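Local structure of protein-disulfide isomerase (Novosphingobium aromaticivorans, 3GMF) at residues 33-45 and 184-196. The protein probably works as a thiol-disulfide oxidoreductase or isomerase of the thioredoxin superfamily. Residues are numbered along the deposited sequence; the frame is centred on the assembly and turned at random.
Sequences FEIESEGQLKIGM and DWASLRPQILARL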
ATOM      1  N   PHE A  33     -10.708  -4.396   0.943  1.00 23.77           N
ATOM      2  CA  PHE A  33     -11.144  -3.054   0.521  1.00 22.17           C
ATOM      3  C   PHE A  33     -10.804  -2.756  -0.944  1.00 24.82           C
ATOM      4  O   PHE A  33     -11.624  -2.196  -1.672  1.00 26.00           O
ATOM      5  CB  PHE A  33     -10.554  -1.960   1.425  1.00 23.03           C
ATOM      6  CG  PHE A  33     -10.758  -0.575   0.896  1.00 21.18           C
ATOM      7  CD1 PHE A  33     -12.008   0.048   1.000  1.00 25.88           C
ATOM      8  CD2 PHE A  33      -9.711   0.112   0.296  1.00 23.65           C
ATOM      9  CE1 PHE A  33     -12.204   1.346   0.496  1.00 21.83           C
ATOM     10  CE2 PHE A  33      -9.903   1.405  -0.211  1.00 27.38           C
ATOM     11  CZ  PHE A  33     -11.162   2.010  -0.117  1.00 20.70           C
ATOM     12  N   GLU A  34      -9.597  -3.117  -1.359  1.00 22.79           N
ATOM     13  CA  GLU A  34      -9.183  -2.922  -2.753  1.00 26.03           C
ATOM     14  C   GLU A  34     -10.104  -3.658  -3.743  1.00 28.03           C
ATOM     15  O   GLU A  34     -10.536  -3.076  -4.730  1.00 27.41           O
ATOM     16  CB  GLU A  34      -7.728  -3.350  -2.970  1.00 31.80           C
ATOM     17  CG  GLU A  34      -7.165  -2.921  -4.337  1.00 32.65           C
ATOM     18  CD  GLU A  34      -6.881  -1.423  -4.444  1.00 44.15           C
ATOM     19  OE1 GLU A  34      -7.307  -0.621  -3.572  1.00 47.87           O
ATOM     20  OE2 GLU A  34      -6.209  -1.043  -5.423  1.00 59.98           O
ATOM     21  N   ILE A  35     -10.402  -4.918  -3.448  1.00 27.36           N
ATOM     22  CA  ILE A  35     -11.286  -5.737  -4.284  1.00 29.56           C
ATOM     23  C   ILE A  35     -12.690  -5.115  -4.330  1.00 31.10           C
ATOM     24  O   ILE A  35     -13.283  -5.013  -5.405  1.00 30.04           O
ATOM     25  CB  ILE A  35     -11.324  -7.210  -3.792  1.00 29.22           C
ATOM     26  CG1 ILE A  35      -9.941  -7.865  -3.946  1.00 30.81           C
ATOM     27  CG2 ILE A  35     -12.402  -8.018  -4.520  1.00 33.37           C
ATOM     28  CD1 ILE A  35      -9.674  -8.994  -2.978  1.00 32.67           C
ATOM     29  N   GLU A  36     -13.180  -4.644  -3.179  1.00 25.95           N
ATOM     30  CA  GLU A  36     -14.527  -4.088  -3.072  1.00 29.76           C
ATOM     31  C   GLU A  36     -14.679  -2.712  -3.741  1.00 30.18           C
ATOM     32  O   GLU A  36     -15.744  -2.391  -4.270  1.00 29.61           O
ATOM     33  CB  GLU A  36     -14.939  -3.961  -1.600  1.00 30.53           C
ATOM     34  CG  GLU A  36     -15.286  -5.278  -0.884  1.00 33.42           C
ATOM     35  CD  GLU A  36     -16.399  -6.046  -1.568  1.00 50.88           C
ATOM     36  OE1 GLU A  36     -17.482  -5.464  -1.790  1.00 59.46           O
ATOM     37  OE2 GLU A  36     -16.180  -7.235  -1.885  1.00 55.78           O
ATOM     38  N   SER A  37     -13.625  -1.903  -3.695  1.00 28.72           N
ATOM     39  CA  SER A  37     -13.720  -0.485  -4.034  1.00 30.11           C
ATOM     40  C   SER A  37     -13.065   0.012  -5.327  1.00 35.79           C
ATOM     41  O   SER A  37     -13.526   1.009  -5.888  1.00 33.56           O
ATOM     42  CB  SER A  37     -13.138   0.346  -2.896  1.00 27.69           C
ATOM     43  OG  SER A  37     -11.716   0.305  -2.938  1.00 24.98           O
ATOM     44  N   GLU A  38     -11.985  -0.642  -5.763  1.00 38.19           N
ATOM     45  CA  GLU A  38     -11.159  -0.131  -6.868  0.50 42.74           C
ATOM     46  C   GLU A  38     -11.982   0.252  -8.097  1.00 40.12           C
ATOM     47  O   GLU A  38     -11.831   1.362  -8.621  1.00 40.93           O
ATOM     48  CB  GLU A  38     -10.040  -1.124  -7.242  0.50 42.99           C
ATOM     49  CG  GLU A  38      -9.148  -0.719  -8.431  0.50 50.90           C
ATOM     50  CD  GLU A  38      -8.217   0.456  -8.140  0.50 57.96           C
ATOM     51  OE1 GLU A  38      -7.990   0.782  -6.954  0.50 56.96           O
ATOM     52  OE2 GLU A  38      -7.707   1.059  -9.112  0.50 62.55           O
ATOM     53  N   GLY A  39     -12.864  -0.654  -8.527  1.00 37.82           N
ATOM     54  CA  GLY A  39     -13.677  -0.425  -9.724  1.00 44.43           C
ATOM     55  C   GLY A  39     -14.610   0.765  -9.587  1.00 42.67           C
ATOM     56  O   GLY A  39     -14.621   1.661 -10.435  1.00 41.79           O
ATOM     57  N   GLN A  40     -15.380   0.770  -8.500  1.00 40.78           N
ATOM     58  CA  GLN A  40     -16.420   1.778  -8.269  1.00 42.57           C
ATOM     59  C   GLN A  40     -15.860   3.190  -8.096  1.00 38.41           C
ATOM     60  O   GLN A  40     -16.449   4.151  -8.565  1.00 35.74           O
ATOM     61  CB  GLN A  40     -17.313   1.372  -7.088  1.00 40.46           C
ATOM     62  CG  GLN A  40     -18.201   0.151  -7.382  1.00 47.16           C
ATOM     63  CD  GLN A  40     -19.251  -0.123  -6.303  1.00 51.35           C
ATOM     64  OE1 GLN A  40     -19.173   0.393  -5.187  1.00 47.79           O
ATOM     65  NE2 GLN A  40     -20.239  -0.948  -6.643  1.00 60.28           N
ATOM     66  N   LEU A  41     -14.714   3.310  -7.435  1.00 37.10           N
ATOM     67  CA  LEU A  41     -14.048   4.607  -7.285  1.00 39.04           C
ATOM     68  C   LEU A  41     -13.538   5.131  -8.624  1.00 41.05           C
ATOM     69  O   LEU A  41     -13.629   6.329  -8.901  1.00 41.31           O
ATOM     70  CB  LEU A  41     -12.891   4.504  -6.279  1.00 40.74           C
ATOM     71  CG  LEU A  41     -13.324   4.502  -4.814  1.00 37.84           C
ATOM     72  CD1 LEU A  41     -12.199   4.006  -3.898  1.00 34.41           C
ATOM     73  CD2 LEU A  41     -13.791   5.891  -4.425  1.00 34.36           C
ATOM     74  N   LYS A  42     -13.009   4.226  -9.447  1.00 45.33           N
ATOM     75  CA  LYS A  42     -12.524   4.590 -10.776  1.00 47.79           C
ATOM     76  C   LYS A  42     -13.645   5.132 -11.673  1.00 45.59           C
ATOM     77  O   LYS A  42     -13.545   6.245 -12.162  1.00 42.22           O
ATOM     78  CB  LYS A  42     -11.815   3.412 -11.450  1.00 51.60           C
ATOM     79  CG  LYS A  42     -10.352   3.242 -11.040  1.00 57.22           C
ATOM     80  CD  LYS A  42      -9.697   2.045 -11.735  1.00 57.46           C
ATOM     81  CE  LYS A  42      -9.285   2.367 -13.175  1.00 69.02           C
ATOM     82  NZ  LYS A  42      -8.167   3.359 -13.236  1.00 70.09           N
ATOM     83  N   ILE A  43     -14.709   4.354 -11.860  1.00 44.10           N
ATOM     84  CA  ILE A  43     -15.775   4.745 -12.791  1.00 48.74           C
ATOM     85  C   ILE A  43     -16.701   5.838 -12.229  1.00 46.09           C
ATOM     86  O   ILE A  43     -17.171   6.703 -12.978  1.00 41.88           O
ATOM     87  CB  ILE A  43     -16.575   3.521 -13.329  1.00 50.35           C
ATOM     88  CG1 ILE A  43     -17.176   2.691 -12.187  1.00 52.88           C
ATOM     89  CG2 ILE A  43     -15.684   2.663 -14.233  1.00 54.89           C
ATOM     90  CD1 ILE A  43     -18.099   1.556 -12.639  1.00 55.85           C
ATOM     91  N   GLY A  44     -16.928   5.810 -10.913  1.00 40.11           N
ATOM     92  CA  GLY A  44     -17.828   6.757 -10.254  1.00 40.53           C
ATOM     93  C   GLY A  44     -17.237   8.134  -9.998  1.00 41.27           C
ATOM     94  O   GLY A  44     -17.965   9.134  -9.974  1.00 38.10           O
ATOM     95  N   MET A  45     -15.919   8.202  -9.816  1.00 38.63           N
ATOM     96  CA  MET A  45     -15.305   9.417  -9.276  1.00 35.97           C
ATOM     97  C   MET A  45     -14.077   9.932 -10.031  1.00 35.30           C
ATOM     98  O   MET A  45     -14.001  11.123 -10.370  1.00 35.97           O
ATOM     99  CB  MET A  45     -14.974   9.212  -7.783  1.00 41.52           C
ATOM    100  CG  MET A  45     -14.550  10.474  -7.038  1.00 38.48           C
ATOM    101  SD  MET A  45     -14.035  10.220  -5.311  1.00 25.49           S
ATOM    102  CE  MET A  45     -12.398   9.530  -5.469  1.00 30.47           C
ATOM    103  N   ASP A 184     -13.693   0.350   5.906  1.00 19.38           N
ATOM    104  CA  ASP A 184     -14.049  -0.563   4.814  1.00 20.28           C
ATOM    105  C   ASP A 184     -14.893   0.180   3.784  1.00 22.30           C
ATOM    106  O   ASP A 184     -15.274   1.328   4.008  1.00 22.55           O
ATOM    107  CB  ASP A 184     -14.760  -1.834   5.340  1.00 27.16           C
ATOM    108  CG  ASP A 184     -16.123  -1.568   5.985  1.00 29.34           C
ATOM    109  OD1 ASP A 184     -16.675  -0.448   5.948  1.00 26.41           O
ATOM    110  OD2 ASP A 184     -16.673  -2.539   6.547  1.00 31.66           O
ATOM    111  N   TRP A 185     -15.171  -0.475   2.662  1.00 22.03           N
ATOM    112  CA  TRP A 185     -15.910   0.179   1.579  1.00 22.22           C
ATOM    113  C   TRP A 185     -17.353   0.513   1.970  1.00 24.82           C
ATOM    114  O   TRP A 185     -17.885   1.571   1.616  1.00 26.76           O
ATOM    115  CB  TRP A 185     -15.836  -0.690   0.325  1.00 23.91           C
ATOM    116  CG  TRP A 185     -16.514  -0.122  -0.874  1.00 24.79           C
ATOM    117  CD1 TRP A 185     -17.395  -0.769  -1.695  1.00 33.12           C
ATOM    118  CD2 TRP A 185     -16.330   1.192  -1.431  1.00 25.05           C
ATOM    119  NE1 TRP A 185     -17.795   0.066  -2.716  1.00 31.63           N
ATOM    120  CE2 TRP A 185     -17.164   1.276  -2.581  1.00 29.80           C
ATOM    121  CE3 TRP A 185     -15.577   2.312  -1.059  1.00 27.80           C
ATOM    122  CZ2 TRP A 185     -17.242   2.433  -3.369  1.00 24.71           C
ATOM    123  CZ3 TRP A 185     -15.662   3.472  -1.836  1.00 28.97           C
ATOM    124  CH2 TRP A 185     -16.490   3.519  -2.985  1.00 30.91           C
ATOM    125  N   ALA A 186     -17.956  -0.361   2.765  1.00 25.00           N
ATOM    126  CA  ALA A 186     -19.351  -0.194   3.180  1.00 26.11           C
ATOM    127  C   ALA A 186     -19.557   1.071   4.001  1.00 28.48           C
ATOM    128  O   ALA A 186     -20.562   1.771   3.819  1.00 23.74           O
ATOM    129  CB  ALA A 186     -19.805  -1.420   3.954  1.00 26.06           C
ATOM    130  N   SER A 187     -18.595   1.374   4.882  1.00 23.28           N
ATOM    131  CA  SER A 187     -18.611   2.621   5.650  1.00 21.75           C
ATOM    132  C   SER A 187     -18.103   3.859   4.869  1.00 19.19           C
ATOM    133  O   SER A 187     -18.542   4.994   5.104  1.00 21.95           O
ATOM    134  CB  SER A 187     -17.864   2.457   6.982  1.00 26.24           C
ATOM    135  OG  SER A 187     -16.523   2.072   6.788  1.00 26.28           O
ATOM    136  N   LEU A 188     -17.153   3.640   3.972  1.00 19.03           N
ATOM    137  CA  LEU A 188     -16.594   4.729   3.204  1.00 20.16           C
ATOM    138  C   LEU A 188     -17.536   5.276   2.125  1.00 21.71           C
ATOM    139  O   LEU A 188     -17.706   6.493   2.013  1.00 22.52           O
ATOM    140  CB  LEU A 188     -15.268   4.310   2.581  1.00 21.06           C
ATOM    141  CG  LEU A 188     -14.585   5.414   1.744  1.00 20.27           C
ATOM    142  CD1 LEU A 188     -14.208   6.678   2.561  1.00 20.24           C
ATOM    143  CD2 LEU A 188     -13.373   4.833   1.042  1.00 25.63           C
ATOM    144  N   ARG A 189     -18.109   4.378   1.329  1.00 21.53           N
ATOM    145  CA  ARG A 189     -18.871   4.787   0.139  1.00 21.75           C
ATOM    146  C   ARG A 189     -19.971   5.843   0.395  1.00 21.19           C
ATOM    147  O   ARG A 189     -20.028   6.827  -0.359  1.00 25.02           O
ATOM    148  CB  ARG A 189     -19.417   3.574  -0.627  1.00 27.38           C
ATOM    149  CG  ARG A 189     -20.221   3.954  -1.868  1.00 30.42           C
ATOM    150  CD  ARG A 189     -20.630   2.755  -2.662  1.00 35.47           C
ATOM    151  NE  ARG A 189     -21.753   2.070  -2.049  1.00 38.27           N
ATOM    152  CZ  ARG A 189     -22.401   1.056  -2.617  1.00 44.49           C
ATOM    153  NH1 ARG A 189     -22.036   0.615  -3.814  1.00 49.07           N
ATOM    154  NH2 ARG A 189     -23.417   0.489  -1.988  1.00 44.21           N
ATOM    155  N   PRO A 190     -20.804   5.679   1.455  1.00 21.26           N
ATOM    156  CA  PRO A 190     -21.829   6.723   1.656  1.00 21.09           C
ATOM    157  C   PRO A 190     -21.236   8.111   1.932  1.00 21.79           C
ATOM    158  O   PRO A 190     -21.825   9.125   1.542  1.00 24.54           O
ATOM    159  CB  PRO A 190     -22.636   6.218   2.863  1.00 22.77           C
ATOM    160  CG  PRO A 190     -22.351   4.734   2.928  1.00 24.75           C
ATOM    161  CD  PRO A 190     -20.921   4.619   2.480  1.00 25.34           C
ATOM    162  N   GLN A 191     -20.072   8.164   2.587  1.00 22.53           N
ATOM    163  CA  GLN A 191     -19.407   9.435   2.822  1.00 21.97           C
ATOM    164  C   GLN A 191     -18.846  10.060   1.555  1.00 21.04           C
ATOM    165  O   GLN A 191     -18.903  11.290   1.396  1.00 24.48           O
ATOM    166  CB  GLN A 191     -18.333   9.297   3.912  1.00 22.22           C
ATOM    167  CG  GLN A 191     -18.941   8.699   5.175  1.00 21.78           C
ATOM    168  CD  GLN A 191     -17.950   8.565   6.307  1.00 23.80           C
ATOM    169  OE1 GLN A 191     -17.575   9.550   6.953  1.00 24.95           O
ATOM    170  NE2 GLN A 191     -17.541   7.321   6.577  1.00 21.68           N
ATOM    171  N   ILE A 192     -18.367   9.224   0.633  1.00 21.92           N
ATOM    172  CA  ILE A 192     -17.916   9.712  -0.678  1.00 23.63           C
ATOM    173  C   ILE A 192     -19.103  10.231  -1.497  1.00 26.78           C
ATOM    174  O   ILE A 192     -19.065  11.351  -2.016  1.00 22.20           O
ATOM    175  CB  ILE A 192     -17.146   8.637  -1.452  1.00 28.30           C
ATOM    176  CG1 ILE A 192     -15.798   8.395  -0.757  1.00 28.45           C
ATOM    177  CG2 ILE A 192     -16.962   9.034  -2.950  1.00 28.66           C
ATOM    178  CD1 ILE A 192     -14.974   7.338  -1.376  1.00 38.18           C
ATOM    179  N   LEU A 193     -20.158   9.428  -1.591  1.00 24.70           N
ATOM    180  CA  LEU A 193     -21.350   9.826  -2.379  1.00 25.26           C
ATOM    181  C   LEU A 193     -22.025  11.087  -1.817  1.00 25.65           C
ATOM    182  O   LEU A 193     -22.488  11.929  -2.587  1.00 25.72           O
ATOM    183  CB  LEU A 193     -22.331   8.659  -2.496  1.00 25.39           C
ATOM    184  CG  LEU A 193     -21.795   7.403  -3.230  1.00 27.05           C
ATOM    185  CD1 LEU A 193     -22.864   6.311  -3.324  1.00 27.44           C
ATOM    186  CD2 LEU A 193     -21.207   7.702  -4.626  1.00 29.15           C
ATOM    187  N   ALA A 194     -22.065  11.233  -0.489  1.00 24.28           N
ATOM    188  CA  ALA A 194     -22.633  12.438   0.147  1.00 24.94           C
ATOM    189  C   ALA A 194     -21.916  13.713  -0.297  1.00 26.29           C
ATOM    190  O   ALA A 194     -22.559  14.746  -0.553  1.00 27.32           O
ATOM    191  CB  ALA A 194     -22.593  12.330   1.659  1.00 25.98           C
ATOM    192  N   ARG A 195     -20.590  13.625  -0.371  1.00 27.80           N
ATOM    193  CA  ARG A 195     -19.717  14.726  -0.806  0.50 27.24           C
ATOM    194  C   ARG A 195     -19.860  14.993  -2.307  1.00 28.23           C
ATOM    195  O   ARG A 195     -19.914  16.147  -2.750  1.00 27.96           O
ATOM    196  CB  ARG A 195     -18.255  14.364  -0.507  0.50 24.67           C
ATOM    197  CG  ARG A 195     -17.375  15.429   0.162  0.50 30.32           C
ATOM    198  CD  ARG A 195     -17.609  16.851  -0.325  0.50 33.69           C
ATOM    199  NE  ARG A 195     -16.349  17.516  -0.649  0.50 34.29           N
ATOM    200  CZ  ARG A 195     -15.823  17.567  -1.869  0.50 27.47           C
ATOM    201  NH1 ARG A 195     -14.677  18.194  -2.061  0.50 38.81           N
ATOM    202  NH2 ARG A 195     -16.444  17.007  -2.901  0.50 45.27           N
ATOM    203  N   LEU A 196     -19.910  13.922  -3.098  1.00 28.81           N
ATOM    204  CA  LEU A 196     -20.029  14.086  -4.547  1.00 26.24           C
ATOM    205  C   LEU A 196     -21.379  14.718  -4.912  1.00 28.56           C
ATOM    206  O   LEU A 196     -21.465  15.491  -5.858  1.00 31.77           O
ATOM    207  CB  LEU A 196     -19.908  12.750  -5.278  1.00 29.87           C
ATOM    208  CG  LEU A 196     -18.542  12.072  -5.339  1.00 27.73           C
ATOM    209  CD1 LEU A 196     -18.660  10.705  -5.998  1.00 26.82           C
ATOM    210  CD2 LEU A 196     -17.521  12.959  -6.072  1.00 32.35           C
TER
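The side-chain amide oxygen of Q40, OE1, accepts from both W185 and R189 of helix 185-196. The indole NE1 of W185 lies 2.8 Å from Q40 OE1, which sits in the plane of the indole, and the bond is somewhat bent at 144°. R189 adds a longer one, its NH1 3.2 Å from Q40 OE1, arriving from the opposite face of the amide; the indole N-H comes from above the carbonyl plane, not on a lone pair, while the R189 donor is only tilted from it. The Q40 chain is extended beyond CG, which carries the amide across to both donors. The indole of W185 (CG anti to the backbone N, chi1 -178°) lodges as a knob among F33, S37, Q40 and L41 of helix 28-46. CB of S37 makes a CH-pi contact over the six-membered ring, 3.9 Å from its centroid, while R189 CB lies over the opposite face, so the indole is sandwiched. Obliquely to the six-membered ring, L41 CG meets W185 CH2 at 3.8 Å. The F33 ring presents its edge to the backbone N of W185, and its CE1 touches L188 CD2 at 3.7 Å. S37 OG, bonded to F33 O, lies over one face of that phenyl ring. Farther along, L41 CD2 packs on I192 CD1 at 3.6 Å, and M45 bridges I192 and L196 through SD and CG. The two helices run nearly parallel, 20° apart, beside strand 17-23, whose E21 touches F33 and L41 and whose L19 touches I192, an arrangement consistent with the thioredoxin fold. A leucine in place of W185 would probably leave Q40 OE1 with R189 alone and open a gap between S37 and R189. The chemistry thus grades from a polar, solvent-exposed edge at Q40 and R189 to an apolar seam against the sheet, with the amphipathic indole joining the two.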